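Local coordinates for inclusion membrane protein A (Chlamydia trachomatis, PDB 6E7E), which probably drives the homotypic fusion of chlamydial inclusions as a SNARE-like inclusion membrane protein, represented here by its soluble helical domain, at residues A[114-117]-A[118-122]; A[58-61]-A[62-66]; A[84-87]-A[88-91]. The protein carries 2 engineered substitutions. One frame throughout, in Å; residues are numbered along the deposited sequence.

Contact 1 of 3, residues A[114-117]-A[118-122]; sequences VRRL and AHNQQ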
ATOM      1  N   VAL A 114     -14.330 -10.756 -15.269  1.00 11.11           N
ATOM      2  CA  VAL A 114     -15.618 -10.065 -15.461  1.00 11.65           C
ATOM      3  C   VAL A 114     -15.850  -9.827 -16.943  1.00 11.31           C
ATOM      4  O   VAL A 114     -16.966 -10.048 -17.426  1.00 12.53           O
ATOM      5  CB  VAL A 114     -15.613  -8.737 -14.703  1.00 13.82           C
ATOM      6  CG1 VAL A 114     -16.674  -7.790 -15.201  1.00 14.78           C
ATOM      7  CG2 VAL A 114     -15.744  -8.976 -13.218  1.00 14.65           C
ATOM      8  N   ARG A 115     -14.835  -9.350 -17.651  1.00 11.81           N
ATOM      9  CA  ARG A 115     -15.017  -9.097 -19.109  1.00 13.37           C
ATOM     10  C   ARG A 115     -15.372 -10.403 -19.839  1.00 14.34           C
ATOM     11  O   ARG A 115     -16.273 -10.382 -20.686  1.00 14.93           O
ATOM     12  CB  ARG A 115     -13.793  -8.428 -19.726  1.00 30.00           C
ATOM     13  CG  ARG A 115     -13.554  -7.019 -19.198  1.00 30.00           C
ATOM     14  CD  ARG A 115     -12.288  -6.542 -19.867  1.00 30.00           C
ATOM     15  NE  ARG A 115     -11.958  -5.205 -19.440  1.00 30.00           N
ATOM     16  CZ  ARG A 115     -10.845  -4.842 -18.844  1.00 30.00           C
ATOM     17  NH1 ARG A 115      -9.901  -5.725 -18.567  1.00 30.00           N
ATOM     18  NH2 ARG A 115     -10.712  -3.588 -18.450  1.00 30.00           N
ATOM     19  N   ARG A 116     -14.729 -11.484 -19.466  1.00 13.35           N
ATOM     20  CA  ARG A 116     -14.954 -12.809 -20.074  1.00 14.78           C
ATOM     21  C   ARG A 116     -16.393 -13.242 -19.804  1.00 14.30           C
ATOM     22  O   ARG A 116     -17.086 -13.672 -20.744  1.00 16.18           O
ATOM     23  CB  ARG A 116     -13.956 -13.837 -19.534  1.00 15.80           C
ATOM     24  CG  ARG A 116     -13.957 -15.170 -20.270  1.00 18.59           C
ATOM     25  CD  ARG A 116     -13.162 -16.263 -19.592  1.00 19.99           C
ATOM     26  NE  ARG A 116     -13.845 -16.712 -18.404  1.00 20.92           N
ATOM     27  CZ  ARG A 116     -14.928 -17.477 -18.394  1.00 23.45           C
ATOM     28  NH1 ARG A 116     -15.400 -17.996 -19.520  1.00 26.20           N
ATOM     29  NH2 ARG A 116     -15.500 -17.781 -17.244  1.00 23.19           N
ATOM     30  N   LEU A 117     -16.836 -13.153 -18.560  1.00 13.34           N
ATOM     31  CA  LEU A 117     -18.213 -13.525 -18.204  1.00 13.12           C
ATOM     32  C   LEU A 117     -19.220 -12.671 -18.981  1.00 13.22           C
ATOM     33  O   LEU A 117     -20.186 -13.210 -19.530  1.00 14.08           O
ATOM     34  CB  LEU A 117     -18.409 -13.356 -16.714  1.00 13.11           C
ATOM     35  CG  LEU A 117     -17.629 -14.326 -15.839  1.00 14.35           C
ATOM     36  CD1 LEU A 117     -17.697 -13.883 -14.393  1.00 15.31           C
ATOM     37  CD2 LEU A 117     -18.132 -15.754 -15.987  1.00 17.25           C
ATOM     38  N   ALA A 118     -19.022 -11.364 -19.016  1.00 13.08           N
ATOM     39  CA  ALA A 118     -19.975 -10.455 -19.675  1.00 13.41           C
ATOM     40  C   ALA A 118     -20.041 -10.780 -21.164  1.00 15.00           C
ATOM     41  O   ALA A 118     -21.146 -10.811 -21.744  1.00 14.69           O
ATOM     42  CB  ALA A 118     -19.573  -9.026 -19.460  1.00 14.50           C
ATOM     43  N   HIS A 119     -18.911 -11.043 -21.796  1.00 15.36           N
ATOM     44  CA  HIS A 119     -18.871 -11.320 -23.252  1.00 17.39           C
ATOM     45  C   HIS A 119     -19.667 -12.599 -23.542  1.00 17.18           C
ATOM     46  O   HIS A 119     -20.186 -12.712 -24.654  1.00 18.68           O
ATOM     47  CB  HIS A 119     -17.429 -11.406 -23.743  1.00 21.55           C
ATOM     48  CG  HIS A 119     -17.313 -11.767 -25.179  1.00 26.36           C
ATOM     49  ND1 HIS A 119     -16.935 -13.030 -25.589  1.00 34.10           N
ATOM     50  CD2 HIS A 119     -17.585 -11.067 -26.299  1.00 31.89           C
ATOM     51  CE1 HIS A 119     -16.944 -13.087 -26.906  1.00 33.94           C
ATOM     52  NE2 HIS A 119     -17.337 -11.891 -27.365  1.00 36.36           N
ATOM     53  N   ASN A 120     -19.776 -13.511 -22.581  1.00 16.87           N
ATOM     54  CA  ASN A 120     -20.487 -14.804 -22.705  1.00 17.05           C
ATOM     55  C   ASN A 120     -21.896 -14.713 -22.122  1.00 15.44           C
ATOM     56  O   ASN A 120     -22.531 -15.742 -21.955  1.00 16.70           O
ATOM     57  CB  ASN A 120     -19.706 -15.898 -21.976  1.00 19.58           C
ATOM     58  CG  ASN A 120     -18.500 -16.327 -22.759  1.00 27.60           C
ATOM     59  OD1 ASN A 120     -18.635 -16.875 -23.851  1.00 33.49           O
ATOM     60  ND2 ASN A 120     -17.338 -16.083 -22.199  1.00 34.20           N
ATOM     61  N   GLN A 121     -22.377 -13.515 -21.761  1.00 14.75           N
ATOM     62  CA  GLN A 121     -23.756 -13.363 -21.220  1.00 15.38           C
ATOM     63  C   GLN A 121     -23.917 -14.206 -19.954  1.00 14.97           C
ATOM     64  O   GLN A 121     -24.976 -14.752 -19.712  1.00 15.56           O
ATOM     65  CB  GLN A 121     -24.826 -13.746 -22.262  1.00 30.00           C
ATOM     66  CG  GLN A 121     -25.004 -12.746 -23.378  1.00 30.00           C
ATOM     67  CD  GLN A 121     -23.942 -12.968 -24.421  1.00 30.00           C
ATOM     68  OE1 GLN A 121     -23.569 -14.095 -24.744  1.00 30.00           O
ATOM     69  NE2 GLN A 121     -23.438 -11.874 -24.936  1.00 30.00           N
ATOM     70  N   GLN A 122     -22.862 -14.248 -19.134  1.00 15.56           N
ATOM     71  CA  GLN A 122     -22.903 -14.998 -17.861  1.00 16.51           C
ATOM     72  C   GLN A 122     -23.069 -13.990 -16.699  1.00 16.24           C
ATOM     73  O   GLN A 122     -22.778 -12.791 -16.875  1.00 16.75           O
ATOM     74  CB  GLN A 122     -21.655 -15.860 -17.676  1.00 30.00           C
ATOM     75  CG  GLN A 122     -21.560 -17.067 -18.626  1.00 30.00           C
ATOM     76  CD  GLN A 122     -20.293 -17.847 -18.361  1.00 30.00           C
ATOM     77  OE1 GLN A 122     -20.163 -18.536 -17.372  1.00 30.00           O
ATOM     78  NE2 GLN A 122     -19.356 -17.773 -19.269  1.00 30.00           N
TER
HETATM   79  O   HOH W   1     -14.818 -17.615 -22.362  1.00 29.92           O
HETATM   80  O   HOH W   2     -17.542 -19.755 -19.913  1.00 36.11           O
HETATM   81  O   HOH W   3     -17.758 -19.332 -16.746  1.00 36.41           O
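V114 accepts from A118 in the last turns of helix 110-119, which ends here in a Schellman motif with Q121, at positive phi, as its C-prime residue. The A118 N to V114 O bond is 2.9 Å long and nearly straight, and the V114 side chain turns away from 118-122 and packs on F39. R115 repeats the helical pattern by taking H119 N on its carbonyl, while its guanidinium leaves the helix end to salt-bridge E112 and E38.

R116 is held at two levels. R116 O receives N120 ND2 at 2.8 Å; the amide nitrogen comes from above the carbonyl plane rather than onto a lone pair, and the N-H is bent to 133°. N120 N adds only a weak bond to the same oxygen. The R116 chain leaves with CG anti to the backbone N (chi1 -170°) and bends at chi3, which brings the guanidinium near the side-chain amides of N120 and Q122 while NE binds E113. Three waters lie in the guanidinium plane at its edge: one links NH1 to N120 ND2, a second links NH1 to Q122 NE2, and the third, 2.8 Å from R116 NH2, donates to Q122 OE1. The amides of N120 and Q122 are thus tied to the arginine through water.

L117 O accepts Q122 N at 2.9 Å, the outer bond of the Schellman pair; Q121 N to A118 O, 3.0 Å, is the inner one. The extended Q122 side chain crosses that of L117 at about a right angle, with L117 CD2 lying 3.7 Å from Q122 OE1.

Contact 2 of 3, residues A[58-61]-A[62-66]; sequences QGFR and DNYKG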
ATOM      1  N   GLN A  58      -5.752   5.551  -4.942  1.00 18.80           N
ATOM      2  CA  GLN A  58      -5.160   6.891  -5.142  1.00 21.80           C
ATOM      3  C   GLN A  58      -4.136   7.161  -4.042  1.00 21.64           C
ATOM      4  O   GLN A  58      -4.437   6.928  -2.863  1.00 21.00           O
ATOM      5  CB  GLN A  58      -6.220   7.992  -5.107  1.00 23.99           C
ATOM      6  CG  GLN A  58      -7.118   8.041  -6.330  1.00 25.66           C
ATOM      7  CD  GLN A  58      -8.101   9.185  -6.294  1.00 31.20           C
ATOM      8  OE1 GLN A  58      -8.093  10.055  -7.158  1.00 41.79           O
ATOM      9  NE2 GLN A  58      -8.961   9.189  -5.288  1.00 34.34           N
ATOM     10  N   GLY A  59      -2.960   7.625  -4.442  1.00 24.66           N
ATOM     11  CA  GLY A  59      -1.947   8.106  -3.501  1.00 22.71           C
ATOM     12  C   GLY A  59      -1.384   6.978  -2.657  1.00 22.49           C
ATOM     13  O   GLY A  59      -0.889   7.263  -1.551  1.00 22.82           O
ATOM     14  N   PHE A  60      -1.387   5.735  -3.146  1.00 21.21           N
ATOM     15  CA  PHE A  60      -0.869   4.607  -2.347  1.00 17.84           C
ATOM     16  C   PHE A  60       0.585   4.889  -1.957  1.00 14.71           C
ATOM     17  O   PHE A  60       0.909   4.537  -0.864  1.00 16.33           O
ATOM     18  CB  PHE A  60      -1.052   3.258  -3.049  1.00 18.66           C
ATOM     19  CG  PHE A  60      -0.528   2.109  -2.227  1.00 16.51           C
ATOM     20  CD1 PHE A  60      -1.244   1.591  -1.168  1.00 18.53           C
ATOM     21  CD2 PHE A  60       0.755   1.655  -2.394  1.00 13.54           C
ATOM     22  CE1 PHE A  60      -0.723   0.583  -0.371  1.00 19.32           C
ATOM     23  CE2 PHE A  60       1.274   0.642  -1.605  1.00 15.03           C
ATOM     24  CZ  PHE A  60       0.537   0.110  -0.590  1.00 17.92           C
ATOM     25  N   ARG A  61       1.429   5.454  -2.816  1.00 16.04           N
ATOM     26  CA  ARG A  61       2.864   5.634  -2.462  1.00 18.87           C
ATOM     27  C   ARG A  61       2.955   6.463  -1.183  1.00 19.53           C
ATOM     28  O   ARG A  61       3.815   6.178  -0.333  1.00 22.19           O
ATOM     29  CB  ARG A  61       3.664   6.213  -3.631  1.00 25.18           C
ATOM     30  CG  ARG A  61       3.377   7.664  -3.976  1.00 30.79           C
ATOM     31  CD  ARG A  61       4.562   8.244  -4.735  1.00 36.69           C
ATOM     32  NE  ARG A  61       4.249   9.523  -5.359  1.00 46.46           N
ATOM     33  CZ  ARG A  61       3.708   9.684  -6.568  1.00 49.66           C
ATOM     34  NH1 ARG A  61       3.409   8.640  -7.326  1.00 49.27           N
ATOM     35  NH2 ARG A  61       3.465  10.904  -7.014  1.00 50.85           N
ATOM     36  N   ASP A  62       2.037   7.405  -1.027  1.00 20.44           N
ATOM     37  CA  ASP A  62       2.052   8.325   0.135  1.00 24.44           C
ATOM     38  C   ASP A  62       1.751   7.526   1.401  1.00 22.81           C
ATOM     39  O   ASP A  62       2.206   7.936   2.443  1.00 28.98           O
ATOM     40  CB  ASP A  62       1.087   9.499  -0.056  1.00 28.38           C
ATOM     41  CG  ASP A  62       1.483  10.394  -1.215  1.00 36.87           C
ATOM     42  OD1 ASP A  62       2.694  10.657  -1.354  1.00 44.75           O
ATOM     43  OD2 ASP A  62       0.580  10.795  -1.986  1.00 48.94           O
ATOM     44  N   ASN A  63       1.094   6.371   1.302  1.00 21.26           N
ATOM     45  CA  ASN A  63       0.664   5.568   2.476  1.00 20.12           C
ATOM     46  C   ASN A  63       1.831   4.769   3.078  1.00 16.12           C
ATOM     47  O   ASN A  63       1.645   4.201   4.178  1.00 16.39           O
ATOM     48  CB  ASN A  63      -0.496   4.642   2.102  1.00 22.65           C
ATOM     49  CG  ASN A  63      -1.796   5.396   1.891  1.00 29.89           C
ATOM     50  OD1 ASN A  63      -2.543   5.145   0.939  1.00 36.33           O
ATOM     51  ND2 ASN A  63      -2.034   6.381   2.741  1.00 35.12           N
ATOM     52  N   TYR A  64       3.017   4.771   2.471  1.00 14.85           N
ATOM     53  CA  TYR A  64       4.191   4.132   3.131  1.00 14.34           C
ATOM     54  C   TYR A  64       5.395   5.074   3.167  1.00 13.43           C
ATOM     55  O   TYR A  64       6.510   4.652   3.486  1.00 13.63           O
ATOM     56  CB  TYR A  64       4.568   2.774   2.528  1.00 13.85           C
ATOM     57  CG  TYR A  64       4.928   2.801   1.061  1.00 12.49           C
ATOM     58  CD1 TYR A  64       6.216   3.058   0.648  1.00 12.07           C
ATOM     59  CD2 TYR A  64       3.986   2.564   0.079  1.00 13.11           C
ATOM     60  CE1 TYR A  64       6.563   3.111  -0.685  1.00 13.29           C
ATOM     61  CE2 TYR A  64       4.312   2.595  -1.264  1.00 13.68           C
ATOM     62  CZ  TYR A  64       5.598   2.910  -1.646  1.00 13.11           C
ATOM     63  OH  TYR A  64       5.898   2.938  -2.976  1.00 16.22           O
ATOM     64  N   LYS A  65       5.178   6.358   2.920  1.00 13.81           N
ATOM     65  CA  LYS A  65       6.298   7.329   2.852  1.00 14.77           C
ATOM     66  C   LYS A  65       7.143   7.304   4.127  1.00 13.81           C
ATOM     67  O   LYS A  65       8.357   7.518   4.023  1.00 13.54           O
ATOM     68  CB  LYS A  65       5.713   8.713   2.604  1.00 19.07           C
ATOM     69  CG  LYS A  65       6.733   9.833   2.543  1.00 23.52           C
ATOM     70  CD  LYS A  65       6.123  11.209   2.379  1.00 30.51           C
ATOM     71  CE  LYS A  65       4.665  11.290   2.782  1.00 34.82           C
ATOM     72  NZ  LYS A  65       4.282  12.656   3.211  1.00 39.30           N
ATOM     73  N   GLY A  66       6.553   7.113   5.301  1.00 12.62           N
ATOM     74  CA  GLY A  66       7.371   7.143   6.520  1.00 11.77           C
ATOM     75  C   GLY A  66       8.392   6.029   6.538  1.00 11.90           C
ATOM     76  O   GLY A  66       9.500   6.219   7.043  1.00 12.84           O
TER
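R61, D62 and Y64 carry most of this contact, and Y64 lies against the R61 backbone. The Y64 ring lies under the peptide carbonyl of R61: R61 O sits 3.6 Å above the ring plane, over its centre, and R61 CA is equally near Y64 CE2. A chi1 of 60°, with CG wedged between the backbone N and the carbonyl carbon, folds the tyrosine back along the chain and makes this overlap possible. The same R61 O accepts Y64 N at 3.2 Å in a nearly straight bond of 168°, so one carbonyl is both a hydrogen-bond acceptor and a lid on the ring.

The phenol end of Y64 reaches R61 CB, with OH 4.0 Å away. At the ring's edge stands F60, whose CE2 touches Y64 CE2 at 3.6 Å; the two ring planes are inclined by 54°. Both aromatic residues are buried and rest on N22 of helix 4-38, and F60 also packs on I142 and L145 of helix 125-165.

On the exposed side, R61 and D62 run side by side in the same direction. D62 OD1 lies 4.4 Å from R61 NE and well out of the guanidinium plane, so any attraction is between charges alone, with no N-H aimed at the oxygen. The D62 backbone N donates to G59 O at 3.0 Å, and N63 N does the same to F60 O at 2.8 Å. Three consecutive bonds from residue i+3 back to residue i, with near-helical backbone angles, make a short run of overlapping, 3-10-like turns, which carries the chain from helix 44-57 to Y64, at the N-cap position of helix 65-73.

Contact 3 of 3, residues A[84-87]-A[88-91]; sequences LFSQ and EIIA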
ATOM      1  N   LEU A  84      14.239   5.260  15.909  1.00 11.88           N
ATOM      2  CA  LEU A  84      12.991   5.088  15.122  1.00 11.91           C
ATOM      3  C   LEU A  84      12.982   3.761  14.373  1.00 11.84           C
ATOM      4  O   LEU A  84      11.919   3.401  13.847  1.00 13.36           O
ATOM      5  CB  LEU A  84      12.798   6.273  14.190  1.00 11.40           C
ATOM      6  CG  LEU A  84      12.570   7.595  14.919  1.00 12.74           C
ATOM      7  CD1 LEU A  84      12.439   8.745  13.950  1.00 13.36           C
ATOM      8  CD2 LEU A  84      11.351   7.569  15.839  1.00 15.66           C
ATOM      9  N   PHE A  85      14.092   3.040  14.325  1.00 11.91           N
ATOM     10  CA  PHE A  85      14.099   1.643  13.824  1.00 12.85           C
ATOM     11  C   PHE A  85      13.556   0.752  14.941  1.00 14.91           C
ATOM     12  O   PHE A  85      14.342   0.338  15.780  1.00 20.58           O
ATOM     13  CB  PHE A  85      15.482   1.198  13.354  1.00 13.65           C
ATOM     14  CG  PHE A  85      15.880   1.798  12.036  1.00 13.64           C
ATOM     15  CD1 PHE A  85      16.355   3.091  11.923  1.00 16.65           C
ATOM     16  CD2 PHE A  85      15.716   1.068  10.869  1.00 15.36           C
ATOM     17  CE1 PHE A  85      16.703   3.621  10.686  1.00 20.46           C
ATOM     18  CE2 PHE A  85      16.044   1.609   9.636  1.00 16.74           C
ATOM     19  CZ  PHE A  85      16.533   2.884   9.543  1.00 18.37           C
ATOM     20  N   SER A  86      12.244   0.550  14.980  1.00 17.25           N
ATOM     21  CA  SER A  86      11.525  -0.203  16.032  1.00 17.05           C
ATOM     22  C   SER A  86      11.347  -1.644  15.553  1.00 14.85           C
ATOM     23  O   SER A  86      10.720  -1.831  14.487  1.00 13.69           O
ATOM     24  CB  SER A  86      10.158   0.379  16.292  1.00 18.46           C
ATOM     25  OG  SER A  86       9.302  -0.607  16.878  1.00 18.81           O
ATOM     26  N   GLN A  87      11.876  -2.637  16.267  1.00 16.97           N
ATOM     27  CA  GLN A  87      11.742  -4.043  15.790  1.00 17.48           C
ATOM     28  C   GLN A  87      10.251  -4.409  15.779  1.00 14.43           C
ATOM     29  O   GLN A  87       9.835  -5.083  14.855  1.00 14.41           O
ATOM     30  CB  GLN A  87      12.648  -5.024  16.530  1.00 21.29           C
ATOM     31  CG  GLN A  87      12.173  -5.374  17.915  1.00 24.87           C
ATOM     32  CD  GLN A  87      13.259  -6.115  18.653  1.00 24.07           C
ATOM     33  OE1 GLN A  87      14.335  -5.568  18.918  1.00 24.05           O
ATOM     34  NE2 GLN A  87      12.986  -7.372  18.967  1.00 29.10           N
ATOM     35  N   GLU A  88       9.440  -3.939  16.722  1.00 15.45           N
ATOM     36  CA  GLU A  88       7.994  -4.288  16.749  1.00 15.14           C
ATOM     37  C   GLU A  88       7.322  -3.726  15.492  1.00 12.87           C
ATOM     38  O   GLU A  88       6.498  -4.420  14.876  1.00 13.19           O
ATOM     39  CB  GLU A  88       7.302  -3.772  18.014  1.00 19.39           C
ATOM     40  CG  GLU A  88       7.560  -4.605  19.260  1.00 25.32           C
ATOM     41  CD  GLU A  88       6.979  -4.023  20.543  1.00 32.80           C
ATOM     42  OE1 GLU A  88       5.801  -3.590  20.524  1.00 41.91           O
ATOM     43  OE2 GLU A  88       7.713  -3.977  21.561  1.00 47.49           O
ATOM     44  N   ILE A  89       7.591  -2.487  15.132  1.00 12.10           N
ATOM     45  CA  ILE A  89       6.864  -1.848  14.013  1.00 11.85           C
ATOM     46  C   ILE A  89       7.358  -2.460  12.698  1.00 10.33           C
ATOM     47  O   ILE A  89       6.549  -2.666  11.789  1.00 11.61           O
ATOM     48  CB  ILE A  89       6.998  -0.329  14.078  1.00 13.86           C
ATOM     49  CG1 ILE A  89       6.227   0.232  15.285  1.00 15.78           C
ATOM     50  CG2 ILE A  89       6.538   0.313  12.789  1.00 14.91           C
ATOM     51  CD1 ILE A  89       6.529   1.654  15.626  1.00 18.26           C
ATOM     52  N   ILE A  90       8.661  -2.742  12.579  1.00 10.42           N
ATOM     53  CA  ILE A  90       9.166  -3.358  11.331  1.00 10.61           C
ATOM     54  C   ILE A  90       8.581  -4.778  11.200  1.00 10.85           C
ATOM     55  O   ILE A  90       8.251  -5.188  10.081  1.00 11.70           O
ATOM     56  CB  ILE A  90      10.688  -3.240  11.268  1.00 12.16           C
ATOM     57  CG1 ILE A  90      11.073  -1.762  11.147  1.00 12.46           C
ATOM     58  CG2 ILE A  90      11.231  -4.052  10.116  1.00 14.35           C
ATOM     59  CD1 ILE A  90      12.533  -1.479  11.399  1.00 15.04           C
ATOM     60  N   ALA A  91       8.430  -5.526  12.285  1.00 11.27           N
ATOM     61  CA  ALA A  91       7.792  -6.861  12.227  1.00 12.72           C
ATOM     62  C   ALA A  91       6.318  -6.703  11.811  1.00 12.06           C
ATOM     63  O   ALA A  91       5.820  -7.503  11.008  1.00 12.85           O
ATOM     64  CB  ALA A  91       7.943  -7.566  13.546  1.00 14.36           C
TER
HETATM   65  O   HOH W   4      10.098  -2.745  19.239  1.00 28.83           O
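S86 OG takes the amide N-H of I89 at 3.1 Å along a nearly straight path (164°), and a water lies 3.3 Å from the same S86 OG. That water is also gripped by E88 N, which donates to it at 2.9 Å; the amides of I89 and E88 are thus met by the serine hydroxyl and by water, respectively. The hydroxyl stands opposite the backbone N, at a chi1 of 157°, and this swings OG over the first turn. There it also brushes the I89 side chain, with CG1 3.6 Å from S86 OG.

S86 is the N-cap of helix 87-107, its OG closing the capping bond while its carbonyl begins the regular helical pattern: I90 N donates to S86 O at 3.0 Å. A91 N to Q87 O continues the series. Just before the cap, F85 sits at the centre of an inverse gamma turn that redirects the chain into the helix. Its ring meets I90 across the cap, F85 CD2 lying 4.1 Å from I90 CD1, a contact that fits a hydrophobic staple between the residue before the N-cap and the fourth residue after it. I90 also lays CG1 against the serine carbonyl, 3.4 Å from S86 O.

The buried F85 reaches on to L11 of helix 4-38 and L70 of helix 65-73, and I89 packs on F67 of the latter. The Q87 side-chain OE1 accepts the backbone N-H of T2.

From the N terminus, the chain reaches contact 2 first, then contact 3, then contact 1. All are local and in series, without nesting or crossing. Contact 2, in the linker from helix 44-57 to helix 65-73, sits near the middle of the bundle and faces helices 4-38 and 125-165. Contact 3 starts helix 87-107 beside the beginning of helix 4-38 and against helix 65-73; its centre is 18 Å from that of contact 2, with nearest atoms about 8 Å apart. Contact 1 finishes helix 110-119 ahead of helix 125-165 and packs on the loop at F39 and the end of helix 4-38. It lies across the chain's centre from contact 3, centres 46 Å apart.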